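Local coordinates for tumor necrosis factor ligand superfamily member 9 (Mus musculus, PDB 6MKB), which acts as a cytokine of the tumour necrosis factor family, binding the receptor TNFRSF9 (4-1BB) and inducing proliferation of activated T cells, at residues L52-P57 against L123-G128. Sequence-based numbering, arbitrary orientation.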
loop_
_atom_site.group_PDB
_atom_site.type_symbol
_atom_site.label_atom_id
_atom_site.label_comp_id
_atom_site.label_asym_id
_atom_site.label_seq_id
_atom_site.Cartn_x
_atom_site.Cartn_y
_atom_site.Cartn_z
ATOM N N LEU B 52 -1.335 -6.178 18.016
ATOM C CA LEU B 52 -2.064 -4.935 17.983
ATOM C C LEU B 52 -3.496 -5.301 18.336
ATOM O O LEU B 52 -4.076 -6.180 17.691
ATOM C CB LEU B 52 -1.935 -4.303 16.587
ATOM C CG LEU B 52 -2.595 -2.936 16.322
ATOM C CD1 LEU B 52 -2.125 -1.904 17.278
ATOM C CD2 LEU B 52 -2.207 -2.437 14.912
ATOM N N VAL B 53 -4.012 -4.723 19.430
ATOM C CA VAL B 53 -5.346 -4.983 19.977
ATOM C C VAL B 53 -6.299 -3.836 19.582
ATOM O O VAL B 53 -6.081 -2.685 19.948
ATOM C CB VAL B 53 -5.321 -5.213 21.533
ATOM C CG1 VAL B 53 -6.672 -5.728 22.035
ATOM C CG2 VAL B 53 -4.213 -6.186 21.926
ATOM N N VAL B 54 -7.340 -4.179 18.832
ATOM C CA VAL B 54 -8.382 -3.282 18.329
ATOM C C VAL B 54 -9.529 -3.244 19.352
ATOM O O VAL B 54 -10.096 -4.282 19.688
ATOM C CB VAL B 54 -8.839 -3.759 16.925
ATOM C CG1 VAL B 54 -10.176 -3.158 16.512
ATOM C CG2 VAL B 54 -7.770 -3.477 15.883
ATOM N N ASP B 55 -9.851 -2.044 19.844
ATOM C CA ASP B 55 -10.872 -1.827 20.870
ATOM C C ASP B 55 -12.309 -1.951 20.356
ATOM O O ASP B 55 -13.085 -2.732 20.910
ATOM C CB ASP B 55 -10.684 -0.431 21.470
ATOM C CG ASP B 55 -11.108 -0.197 22.902
ATOM O OD1 ASP B 55 -12.017 -0.919 23.386
ATOM O OD2 ASP B 55 -10.554 0.731 23.533
ATOM N N SER B 56 -12.686 -1.157 19.352
ATOM C CA SER B 56 -14.071 -1.120 18.881
ATOM C C SER B 56 -14.282 -1.770 17.482
ATOM O O SER B 56 -13.387 -1.724 16.641
ATOM C CB SER B 56 -14.600 0.314 18.895
ATOM O OG SER B 56 -13.845 1.159 18.045
ATOM N N PRO B 57 -15.460 -2.403 17.233
ATOM C CA PRO B 57 -15.675 -3.039 15.923
ATOM C C PRO B 57 -15.978 -2.038 14.799
ATOM O O PRO B 57 -16.536 -0.945 15.016
ATOM C CB PRO B 57 -16.885 -3.938 16.170
ATOM C CG PRO B 57 -17.655 -3.216 17.241
ATOM C CD PRO B 57 -16.638 -2.576 18.118
ATOM N N LEU B 123 -10.928 -4.555 6.119
ATOM C CA LEU B 123 -11.387 -5.726 6.879
ATOM C C LEU B 123 -12.383 -5.382 7.978
ATOM O O LEU B 123 -12.232 -4.374 8.679
ATOM C CB LEU B 123 -10.174 -6.440 7.540
ATOM C CG LEU B 123 -9.104 -7.050 6.611
ATOM C CD1 LEU B 123 -7.809 -7.283 7.365
ATOM C CD2 LEU B 123 -9.567 -8.348 6.009
ATOM N N LEU B 124 -13.379 -6.260 8.156
ATOM C CA LEU B 124 -14.337 -6.140 9.252
ATOM C C LEU B 124 -13.701 -6.746 10.496
ATOM O O LEU B 124 -13.400 -7.947 10.527
ATOM C CB LEU B 124 -15.679 -6.816 8.944
ATOM C CG LEU B 124 -16.621 -6.121 7.972
ATOM C CD1 LEU B 124 -17.763 -7.037 7.642
ATOM C CD2 LEU B 124 -17.127 -4.787 8.530
ATOM N N LEU B 125 -13.425 -5.900 11.481
ATOM C CA LEU B 125 -12.817 -6.323 12.739
ATOM C C LEU B 125 -13.818 -6.189 13.883
ATOM O O LEU B 125 -14.729 -5.347 13.841
ATOM C CB LEU B 125 -11.529 -5.530 13.039
ATOM C CG LEU B 125 -10.388 -5.595 11.987
ATOM C CD1 LEU B 125 -9.173 -4.809 12.456
ATOM C CD2 LEU B 125 -9.972 -7.032 11.660
ATOM N N LYS B 126 -13.662 -7.063 14.886
ATOM C CA LYS B 126 -14.496 -7.166 16.080
ATOM C C LYS B 126 -13.832 -6.452 17.240
ATOM O O LYS B 126 -12.652 -6.098 17.154
ATOM C CB LYS B 126 -14.723 -8.647 16.439
ATOM C CG LYS B 126 -15.195 -9.556 15.311
ATOM C CD LYS B 126 -16.671 -9.378 15.016
ATOM C CE LYS B 126 -17.277 -10.490 14.216
ATOM N NZ LYS B 126 -18.762 -10.371 14.204
ATOM N N ALA B 127 -14.577 -6.247 18.321
ATOM C CA ALA B 127 -14.071 -5.642 19.547
ATOM C C ALA B 127 -13.123 -6.643 20.220
ATOM O O ALA B 127 -13.507 -7.784 20.465
ATOM C CB ALA B 127 -15.233 -5.282 20.476
ATOM N N GLY B 128 -11.884 -6.225 20.439
ATOM C CA GLY B 128 -10.847 -7.053 21.044
ATOM C C GLY B 128 -10.043 -7.828 20.027
ATOM O O GLY B 128 -9.324 -8.763 20.392
#
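Gly128 and Val54 make the one hydrogen bond between 52-57 and 123-128: the amide N of Gly128 gives its hydrogen to the carbonyl O of Val54 at 2.7 Å. The donor lies almost in line with the carbonyl, at a C=O...N angle of 167°, although the N-H...O angle falls well short of straight. Glycine suits this corner, since phi is positive (91°) and a beta carbon would be forced against the carbonyl O of Ala127. One residue earlier, Ala127 sets its CA 3.4 Å from the carbonyl O of Asp55 in a CA-H...O contact, and its small methyl still leaves room for the proline ring, with CB 3.9 Å from CD of Pro57. Pro57 lies along the backbone of 125-127, placing its CB 3.5 Å from the carbonyl O of Leu125; proline suits this partly exposed place, since its N carries no hydrogen to satisfy.

On the buried side of the two links, Val54 and Leu125 cross at about a right angle, CG2 of Val54 meeting CD1 of Leu125 at 3.9 Å. A chi1 of 163° swings CG1 of Val54 opposite the backbone N and to 3.9 Å from the carbonyl O of Lys126, leaving CG2 for Leu125. Both side chains also rest on Tyr60 and Leu161, which suits branched aliphatic residues to the buried side, whereas the side chains of Lys126 and Asp55 set off away from the facing segment, as befits charged residues at an exposed surface.

Farther out, Val54 pairs with His129 and Pro57 with Asp167 through backbone bonds, while the hydroxyl of Tyr60 hydrogen-bonds to the carbonyl O of Ser56. The links from strand 51-54 to 58-70 and from 115-125 to 129-140 thus pack together, each crossing between the two sheets at one end of the jelly-roll beta-sandwich of the TNF homology domain.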